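Local structure of polymerase X (Deinococcus radiodurans, 2W9M) at residues I488-A493 against F511-D516. The protein probably extends DNA from deoxyribonucleoside triphosphates as a family X repair polymerase, and also carries a zinc-binding PHP domain. Residues are numbered along the deposited sequence; the frame is centred on the assembly and turned at random.
Sequences INANAA and FAINTD. With ZN (zinc ion), chain D.
The amide nitrogen ND2 of N489 is gripped by two acids: D516, whose OD2 accepts a hydrogen bond from ND2 at 3.2 Å, and E487, whose OE2 takes a second. N489 comes to the anti side of OD2, 31° out of the carboxylate plane, with the two flat groups turned 63° apart. Aspartate suits D516 because its oxygens divide the work: OD2 holds N489, while OD1 binds zinc at 2.4 Å beside H332, H334 and E401. In N489, chi1 of -163° sets CG beside the carbonyl carbon, near the chain that follows, where OD1 can accept from N491 N at 3.1 Å and close an Asx turn. Asparagine fits here because one flat group offers both a donor for the two carboxylates and an acceptor for the turn. The backbones alongside run parallel: I488 N donates to A512 O at 2.8 Å, and A490 N gives N514 O a nearly straight hydrogen bond of 2.6 Å. On the face opposite N489, I488 lays CD1 obliquely against the ring of F511, 4.0 Å from CD2, an apolar pair for the buried interior. A water links N491 ND2 to T515 O. D516, in the loop after strand 511-514 of this beta-alpha-beta unit, joins the zinc cluster characteristic of PHP domains.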
loop_
_atom_site.group_PDB
_atom_site.type_symbol
_atom_site.label_atom_id
_atom_site.label_comp_id
_atom_site.label_asym_id
_atom_site.label_seq_id
_atom_site.Cartn_x
_atom_site.Cartn_y
_atom_site.Cartn_z
ATOM N N ILE A 488 0.795 -3.468 9.732
ATOM C CA ILE A 488 1.175 -3.941 8.414
ATOM C C ILE A 488 0.297 -3.186 7.429
ATOM O O ILE A 488 -0.852 -3.556 7.190
ATOM C CB ILE A 488 0.966 -5.455 8.260
ATOM C CG1 ILE A 488 1.889 -6.223 9.210
ATOM C CG2 ILE A 488 1.206 -5.883 6.820
ATOM C CD1 ILE A 488 1.655 -7.716 9.201
ATOM N N ASN A 489 0.836 -2.101 6.886
ATOM C CA ASN A 489 0.063 -1.206 6.043
ATOM C C ASN A 489 -0.261 -1.876 4.720
ATOM O O ASN A 489 0.633 -2.196 3.937
ATOM C CB ASN A 489 0.817 0.110 5.836
ATOM C CG ASN A 489 -0.077 1.221 5.332
ATOM O OD1 ASN A 489 -0.591 1.161 4.217
ATOM N ND2 ASN A 489 -0.263 2.247 6.152
ATOM N N ALA A 490 -1.549 -2.097 4.488
ATOM C CA ALA A 490 -2.008 -2.846 3.324
ATOM C C ALA A 490 -1.941 -2.072 2.007
ATOM O O ALA A 490 -2.076 -2.666 0.939
ATOM C CB ALA A 490 -3.420 -3.378 3.560
ATOM N N ASN A 491 -1.745 -0.757 2.069
ATOM C CA ASN A 491 -1.611 0.026 0.840
ATOM C C ASN A 491 -0.469 -0.528 -0.008
ATOM O O ASN A 491 0.651 -0.666 0.476
ATOM C CB ASN A 491 -1.401 1.515 1.142
ATOM C CG ASN A 491 -1.302 2.364 -0.122
ATOM O OD1 ASN A 491 -0.272 2.385 -0.797
ATOM N ND2 ASN A 491 -2.373 3.075 -0.439
ATOM N N ALA A 492 -0.764 -0.843 -1.267
ATOM C CA ALA A 492 0.186 -1.518 -2.161
ATOM C C ALA A 492 1.521 -0.792 -2.342
ATOM O O ALA A 492 2.512 -1.404 -2.743
ATOM C CB ALA A 492 -0.457 -1.784 -3.520
ATOM N N ALA A 493 1.553 0.504 -2.056
ATOM C CA ALA A 493 2.791 1.264 -2.191
ATOM C C ALA A 493 3.593 1.252 -0.901
ATOM O O ALA A 493 4.711 1.764 -0.852
ATOM C CB ALA A 493 2.509 2.684 -2.616
ATOM N N PHE A 511 -0.218 -7.630 15.553
ATOM C CA PHE A 511 -0.173 -6.797 14.361
ATOM C C PHE A 511 -1.543 -6.240 14.016
ATOM O O PHE A 511 -2.568 -6.716 14.507
ATOM C CB PHE A 511 0.380 -7.588 13.177
ATOM C CG PHE A 511 1.752 -8.142 13.413
ATOM C CD1 PHE A 511 1.917 -9.373 14.020
ATOM C CD2 PHE A 511 2.877 -7.425 13.040
ATOM C CE1 PHE A 511 3.179 -9.884 14.248
ATOM C CE2 PHE A 511 4.139 -7.930 13.260
ATOM C CZ PHE A 511 4.290 -9.165 13.866
ATOM N N ALA A 512 -1.549 -5.221 13.166
ATOM C CA ALA A 512 -2.784 -4.683 12.633
ATOM C C ALA A 512 -2.666 -4.541 11.115
ATOM O O ALA A 512 -1.796 -3.823 10.618
ATOM C CB ALA A 512 -3.092 -3.336 13.283
ATOM N N ILE A 513 -3.526 -5.236 10.380
ATOM C CA ILE A 513 -3.553 -5.106 8.929
ATOM C C ILE A 513 -4.475 -3.958 8.538
ATOM O O ILE A 513 -5.693 -4.116 8.485
ATOM C CB ILE A 513 -4.001 -6.411 8.243
ATOM C CG1 ILE A 513 -3.147 -7.582 8.727
ATOM C CG2 ILE A 513 -3.892 -6.292 6.732
ATOM C CD1 ILE A 513 -3.613 -8.935 8.213
ATOM N N ASN A 514 -3.879 -2.798 8.275
ATOM C CA ASN A 514 -4.631 -1.569 8.020
ATOM C C ASN A 514 -4.461 -1.075 6.586
ATOM O O ASN A 514 -3.348 -1.039 6.063
ATOM C CB ASN A 514 -4.194 -0.472 8.993
ATOM C CG ASN A 514 -4.390 -0.868 10.457
ATOM O OD1 ASN A 514 -5.067 -1.854 10.766
ATOM N ND2 ASN A 514 -3.796 -0.096 11.364
ATOM N N THR A 515 -5.566 -0.681 5.963
ATOM C CA THR A 515 -5.563 -0.283 4.560
ATOM C C THR A 515 -5.021 1.133 4.335
ATOM O O THR A 515 -4.495 1.441 3.261
ATOM C CB THR A 515 -6.979 -0.357 3.973
ATOM O OG1 THR A 515 -7.849 0.502 4.724
ATOM C CG2 THR A 515 -7.508 -1.776 4.036
ATOM N N ASP A 516 -5.154 1.991 5.343
ATOM C CA ASP A 516 -4.785 3.396 5.203
ATOM C C ASP A 516 -5.562 4.031 4.052
ATOM O O ASP A 516 -5.041 4.882 3.329
ATOM C CB ASP A 516 -3.278 3.534 4.970
ATOM C CG ASP A 516 -2.754 4.913 5.333
ATOM O OD1 ASP A 516 -3.578 5.795 5.643
ATOM O OD2 ASP A 516 -1.521 5.117 5.309
HETATM ZN ZN ZN D . -2.508 7.252 7.226
HETATM O O HOH W 1 -5.201 2.252 0.281
#